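Local coordinates for Beta2-bungarotoxin (Bungarus multicinctus, PDB 1BUN), which acts as a presynaptic snake neurotoxin, joining a phospholipase A2 subunit to this Kunitz-type chain, which probably helps direct it to neuronal potassium channels, at residues B[2-7]-B[45-50]; B[23-28]-B[55-60]. All coordinates share one frame; numbering follows the deposited sequence.

Contact 1. Residues B[2-7]-B[45-50]; sequences KRHPDC and NHFKSD
Phe47 points the edge of its ring at the face of His4 in a T-shaped pair, with centroids of the two rings 5.8 Å apart and planes at 79°. The approach is loose, Phe47 CE2 lying 4.4 Å from His4 CD2. Beside it, Asn45 packs its methylene against the backbone, Asn45 CB standing 3.5 Å from Asp6 O, while its ND2 reaches 3.3 Å from Cys7 O.

The imidazole is held by its own turn: Asp6 N donates to His4 ND1 at 2.9 Å with an angle of 158°, coming in somewhat tilted from the ring plane. This bond helps fix the ring's rotation within the type I turn from His4 to Cys7. Asn45 suits a buried site because its amide both donates and accepts: OD1 takes the N-H of Tyr25 and ND2 gives to Lys9 O. Asp6, by contrast, sends its carboxylate to Lys9.

Farther out, Phe47 also packs on Leu52 and Cys53 of helix 50-57, and Cys7 is bonded to Cys57. A buried asparagine and a core phenylalanine beside the disulfide that joins the chain's two ends are characteristic of the Kunitz/BPTI fold.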
loop_
_atom_site.group_PDB
_atom_site.type_symbol
_atom_site.label_atom_id
_atom_site.label_comp_id
_atom_site.label_asym_id
_atom_site.label_seq_id
_atom_site.Cartn_x
_atom_site.Cartn_y
_atom_site.Cartn_z
ATOM N N LYS B 2 7.135 4.018 2.696
ATOM C CA LYS B 2 8.281 4.465 3.469
ATOM C C LYS B 2 7.853 5.602 4.381
ATOM O O LYS B 2 6.773 6.179 4.203
ATOM C CB LYS B 2 9.403 4.919 2.532
ATOM C CG LYS B 2 10.051 3.767 1.780
ATOM C CD LYS B 2 11.022 4.210 0.688
ATOM C CE LYS B 2 10.334 4.615 -0.612
ATOM N NZ LYS B 2 9.767 5.984 -0.524
ATOM N N ARG B 3 8.687 5.896 5.377
ATOM C CA ARG B 3 8.406 6.969 6.329
ATOM C C ARG B 3 8.606 8.315 5.673
ATOM O O ARG B 3 9.527 8.469 4.885
ATOM C CB ARG B 3 9.321 6.864 7.529
ATOM C CG ARG B 3 8.739 7.528 8.709
ATOM C CD ARG B 3 9.672 7.472 9.849
ATOM N NE ARG B 3 9.101 8.124 11.018
ATOM C CZ ARG B 3 9.654 9.154 11.641
ATOM N NH1 ARG B 3 10.797 9.679 11.201
ATOM N NH2 ARG B 3 9.120 9.579 12.770
ATOM N N HIS B 4 7.749 9.289 5.971
ATOM C CA HIS B 4 7.905 10.598 5.345
ATOM C C HIS B 4 9.254 11.196 5.727
ATOM O O HIS B 4 9.625 11.235 6.897
ATOM C CB HIS B 4 6.776 11.551 5.741
ATOM C CG HIS B 4 6.690 12.764 4.867
ATOM N ND1 HIS B 4 7.527 13.834 5.052
ATOM C CD2 HIS B 4 6.001 12.934 3.708
ATOM C CE1 HIS B 4 7.345 14.620 4.005
ATOM N NE2 HIS B 4 6.435 14.117 3.167
ATOM N N PRO B 5 10.031 11.626 4.738
ATOM C CA PRO B 5 11.334 12.208 5.036
ATOM C C PRO B 5 11.356 13.478 5.885
ATOM O O PRO B 5 12.412 13.843 6.402
ATOM C CB PRO B 5 11.915 12.456 3.644
ATOM C CG PRO B 5 10.700 12.617 2.783
ATOM C CD PRO B 5 9.839 11.506 3.288
ATOM N N ASP B 6 10.219 14.135 6.082
ATOM C CA ASP B 6 10.231 15.376 6.861
ATOM C C ASP B 6 9.650 15.285 8.265
ATOM O O ASP B 6 9.655 16.258 9.015
ATOM C CB ASP B 6 9.548 16.488 6.063
ATOM C CG ASP B 6 10.260 16.774 4.740
ATOM O OD1 ASP B 6 11.515 16.834 4.751
ATOM O OD2 ASP B 6 9.586 16.940 3.691
ATOM N N CYS B 7 9.244 14.090 8.656
ATOM C CA CYS B 7 8.624 13.849 9.953
ATOM C C CYS B 7 9.304 14.398 11.206
ATOM O O CYS B 7 8.669 14.506 12.261
ATOM C CB CYS B 7 8.355 12.349 10.122
ATOM S SG CYS B 7 7.116 11.740 8.948
ATOM N N ASN B 45 5.947 18.316 6.761
ATOM C CA ASN B 45 5.523 17.817 8.069
ATOM C C ASN B 45 4.290 18.627 8.430
ATOM O O ASN B 45 4.367 19.653 9.127
ATOM C CB ASN B 45 6.628 18.008 9.128
ATOM C CG ASN B 45 6.317 17.301 10.444
ATOM O OD1 ASN B 45 5.247 16.716 10.604
ATOM N ND2 ASN B 45 7.241 17.354 11.389
ATOM N N HIS B 46 3.194 18.273 7.771
ATOM C CA HIS B 46 1.889 18.897 7.974
ATOM C C HIS B 46 0.872 18.027 7.245
ATOM O O HIS B 46 0.943 17.845 6.025
ATOM C CB HIS B 46 1.860 20.356 7.472
ATOM C CG HIS B 46 2.141 20.515 6.007
ATOM N ND1 HIS B 46 1.210 20.316 5.011
ATOM C CD2 HIS B 46 3.275 20.910 5.372
ATOM C CE1 HIS B 46 1.792 20.590 3.839
ATOM N NE2 HIS B 46 3.050 20.957 4.008
ATOM N N PHE B 47 -0.080 17.477 7.976
ATOM C CA PHE B 47 -1.048 16.607 7.327
ATOM C C PHE B 47 -2.474 16.977 7.738
ATOM O O PHE B 47 -2.688 17.416 8.861
ATOM C CB PHE B 47 -0.715 15.120 7.664
ATOM C CG PHE B 47 0.769 14.799 7.635
ATOM C CD1 PHE B 47 1.579 15.088 8.725
ATOM C CD2 PHE B 47 1.362 14.297 6.498
ATOM C CE1 PHE B 47 2.964 14.888 8.684
ATOM C CE2 PHE B 47 2.759 14.094 6.445
ATOM C CZ PHE B 47 3.555 14.396 7.548
ATOM N N LYS B 48 -3.437 16.784 6.839
ATOM C CA LYS B 48 -4.837 17.097 7.115
ATOM C C LYS B 48 -5.330 16.491 8.409
ATOM O O LYS B 48 -6.250 17.022 9.005
ATOM C CB LYS B 48 -5.780 16.557 6.041
ATOM C CG LYS B 48 -5.316 16.566 4.597
ATOM C CD LYS B 48 -6.275 15.689 3.754
ATOM C CE LYS B 48 -5.765 15.481 2.317
ATOM N NZ LYS B 48 -4.580 14.581 2.245
ATOM N N SER B 49 -4.794 15.348 8.820
ATOM C CA SER B 49 -5.270 14.734 10.050
ATOM C C SER B 49 -4.293 13.850 10.797
ATOM O O SER B 49 -3.246 13.483 10.272
ATOM C CB SER B 49 -6.564 13.965 9.786
ATOM O OG SER B 49 -6.361 12.877 8.902
ATOM N N ASP B 50 -4.633 13.563 12.050
ATOM C CA ASP B 50 -3.846 12.715 12.949
ATOM C C ASP B 50 -3.562 11.347 12.316
ATOM O O ASP B 50 -2.417 10.916 12.236
ATOM C CB ASP B 50 -4.620 12.511 14.267
ATOM C CG ASP B 50 -3.735 12.013 15.410
ATOM O OD1 ASP B 50 -2.522 12.284 15.402
ATOM O OD2 ASP B 50 -4.245 11.352 16.338
#

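Contact 2. Residues B[23-28]-B[55-60]; sequences FYYKPS and CECLEY
Tyr25 turns its ring away from its own backbone N, with CG trans to it (chi1 -177°), which sends the ring from the strand toward the end of the helix, where Cys57 meets it. Glu59 has CG beside its own backbone N (chi1 -55°) and an extended chain beyond, which carries the carboxylate to the far end of the same ring. The tyrosine thus combines a flat apolar body for the helix with a polar tip for the tail that follows.

The closest apolar contact is at the base of the ring, where Cys57 CB lies 3.5 Å from Tyr25 CG. Cys57 O sits over the centre of one ring face, 3.9 Å above the plane. The sulfur stands obliquely, Cys57 SG being 5.1 Å from the centroid of the Tyr25 ring. Leu58 adds a methyl, its CD1 3.9 Å from Tyr25 CE1, with the side chains crossing at about a right angle.

At the tip, Tyr25 OH donates to Glu59 OE2 over 2.7 Å. The oxygen is met on its anti side, rather out of the carboxylate plane, and lies at the ring's edge with the two planes 75° apart. A water completes the grip, donating to Tyr25 OH at 3.0 Å and accepting from Glu59 N at 2.9 Å, so the hydroxyl donates one hydrogen bond and accepts another. Arg3 and Lys30 form long, weak ion pairs with the same carboxylate.

Tyr25 also touches Cys32 on strand 31-37, the antiparallel partner of strand 20-26. The contact therefore joins the Kunitz hairpin to the C-terminal end of helix 50-57, whose Cys55 is disulfide-linked to the other chain of the toxin.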
loop_
_atom_site.group_PDB
_atom_site.type_symbol
_atom_site.label_atom_id
_atom_site.label_comp_id
_atom_site.label_asym_id
_atom_site.label_seq_id
_atom_site.Cartn_x
_atom_site.Cartn_y
_atom_site.Cartn_z
ATOM N N PHE B 23 -1.775 18.718 11.421
ATOM C CA PHE B 23 -0.987 18.043 12.435
ATOM C C PHE B 23 0.350 17.827 11.840
ATOM O O PHE B 23 0.491 17.758 10.614
ATOM C CB PHE B 23 -1.576 16.703 12.826
ATOM C CG PHE B 23 -3.032 16.765 13.171
ATOM C CD1 PHE B 23 -3.972 17.052 12.205
ATOM C CD2 PHE B 23 -3.453 16.547 14.451
ATOM C CE1 PHE B 23 -5.302 17.122 12.522
ATOM C CE2 PHE B 23 -4.777 16.616 14.758
ATOM C CZ PHE B 23 -5.707 16.905 13.789
ATOM N N TYR B 24 1.334 17.806 12.720
ATOM C CA TYR B 24 2.702 17.610 12.347
ATOM C C TYR B 24 3.238 16.598 13.325
ATOM O O TYR B 24 2.648 16.398 14.391
ATOM C CB TYR B 24 3.444 18.914 12.509
ATOM C CG TYR B 24 3.648 19.355 13.929
ATOM C CD1 TYR B 24 2.657 20.024 14.635
ATOM C CD2 TYR B 24 4.884 19.222 14.518
ATOM C CE1 TYR B 24 2.927 20.561 15.885
ATOM C CE2 TYR B 24 5.157 19.739 15.742
ATOM C CZ TYR B 24 4.193 20.414 16.422
ATOM O OH TYR B 24 4.575 21.004 17.608
ATOM N N TYR B 25 4.354 15.968 12.997
ATOM C CA TYR B 25 4.905 14.982 13.902
ATOM C C TYR B 25 5.922 15.605 14.838
ATOM O O TYR B 25 6.772 16.392 14.412
ATOM C CB TYR B 25 5.539 13.818 13.121
ATOM C CG TYR B 25 6.067 12.714 14.005
ATOM C CD1 TYR B 25 5.203 11.910 14.743
ATOM C CD2 TYR B 25 7.432 12.502 14.133
ATOM C CE1 TYR B 25 5.691 10.921 15.594
ATOM C CE2 TYR B 25 7.920 11.527 14.972
ATOM C CZ TYR B 25 7.049 10.743 15.694
ATOM O OH TYR B 25 7.563 9.757 16.497
ATOM N N LYS B 26 5.797 15.299 16.123
ATOM C CA LYS B 26 6.746 15.797 17.086
ATOM C C LYS B 26 7.634 14.622 17.541
ATOM O O LYS B 26 7.167 13.697 18.223
ATOM C CB LYS B 26 6.048 16.437 18.283
ATOM C CG LYS B 26 6.961 17.423 18.969
ATOM C CD LYS B 26 6.495 17.909 20.331
ATOM C CE LYS B 26 7.211 19.230 20.696
ATOM N NZ LYS B 26 6.799 20.382 19.789
ATOM N N PRO B 27 8.906 14.603 17.110
ATOM C CA PRO B 27 9.810 13.519 17.506
ATOM C C PRO B 27 9.962 13.349 19.014
ATOM O O PRO B 27 9.899 12.240 19.514
ATOM C CB PRO B 27 11.126 13.891 16.826
ATOM C CG PRO B 27 10.991 15.343 16.485
ATOM C CD PRO B 27 9.551 15.484 16.122
ATOM N N SER B 28 10.053 14.447 19.749
ATOM C CA SER B 28 10.203 14.399 21.202
ATOM C C SER B 28 8.909 14.065 21.939
ATOM O O SER B 28 8.731 14.457 23.098
ATOM C CB SER B 28 10.694 15.750 21.695
ATOM O OG SER B 28 11.263 16.478 20.620
ATOM N N CYS B 55 0.207 7.584 10.222
ATOM C CA CYS B 55 0.459 6.762 9.054
ATOM C C CYS B 55 1.792 7.066 8.400
ATOM O O CYS B 55 2.548 6.154 8.074
ATOM C CB CYS B 55 -0.635 7.001 8.029
ATOM S SG CYS B 55 -0.619 5.791 6.685
ATOM N N GLU B 56 2.066 8.355 8.222
ATOM C CA GLU B 56 3.273 8.815 7.558
ATOM C C GLU B 56 4.510 8.919 8.421
ATOM O O GLU B 56 5.626 8.814 7.900
ATOM C CB GLU B 56 3.037 10.198 6.932
ATOM C CG GLU B 56 2.102 10.259 5.764
ATOM C CD GLU B 56 2.818 10.123 4.444
ATOM O OE1 GLU B 56 3.605 9.171 4.275
ATOM O OE2 GLU B 56 2.577 10.956 3.555
ATOM N N CYS B 57 4.317 9.101 9.727
ATOM C CA CYS B 57 5.438 9.328 10.632
ATOM C C CYS B 57 5.672 8.456 11.834
ATOM O O CYS B 57 6.752 8.530 12.430
ATOM C CB CYS B 57 5.392 10.761 11.160
ATOM S SG CYS B 57 5.360 12.027 9.886
ATOM N N LEU B 58 4.671 7.711 12.264
ATOM C CA LEU B 58 4.872 6.889 13.443
ATOM C C LEU B 58 6.066 5.950 13.266
ATOM O O LEU B 58 6.229 5.315 12.228
ATOM C CB LEU B 58 3.586 6.157 13.842
ATOM C CG LEU B 58 3.109 6.401 15.286
ATOM C CD1 LEU B 58 3.313 7.828 15.707
ATOM C CD2 LEU B 58 1.649 6.038 15.412
ATOM N N GLU B 59 6.976 6.013 14.233
ATOM C CA GLU B 59 8.191 5.204 14.241
ATOM C C GLU B 59 7.918 3.800 14.764
ATOM O O GLU B 59 7.480 3.631 15.901
ATOM C CB GLU B 59 9.246 5.873 15.117
ATOM C CG GLU B 59 9.549 7.311 14.732
ATOM C CD GLU B 59 10.503 7.980 15.704
ATOM O OE1 GLU B 59 11.549 7.364 16.009
ATOM O OE2 GLU B 59 10.197 9.099 16.185
ATOM N N TYR B 60 8.170 2.799 13.934
ATOM C CA TYR B 60 7.947 1.417 14.327
ATOM C C TYR B 60 9.100 0.865 15.161
ATOM O O TYR B 60 9.830 -0.030 14.723
ATOM C CB TYR B 60 7.682 0.542 13.092
ATOM C CG TYR B 60 6.297 0.731 12.492
ATOM C CD1 TYR B 60 5.172 0.766 13.304
ATOM C CD2 TYR B 60 6.115 0.850 11.120
ATOM C CE1 TYR B 60 3.904 0.909 12.770
ATOM C CE2 TYR B 60 4.846 0.994 10.578
ATOM C CZ TYR B 60 3.745 1.020 11.414
ATOM O OH TYR B 60 2.475 1.151 10.898
HETATM O O HOH W 1 6.145 7.110 16.831
#

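From the N terminus, segment 2-7 leads into the long loop before strand 20-26, whose last residues open contact 2. The chain then turns back along strand 31-37 and reaches 45-50, which closes the loop of contact 1 just before helix 50-57. Segment 55-60, at the end of that helix, closes contact 2. The two closures alternate along the sequence, so they cross rather than nest. They meet through the disulfide between segments 2-7 and 55-60, beside which Arg3 NH2 probably hydrogen-bonds Cys57 O at 2.6 Å. Together they tie the N-terminal turn, the hairpin and the C-terminal helix into one compact Kunitz domain.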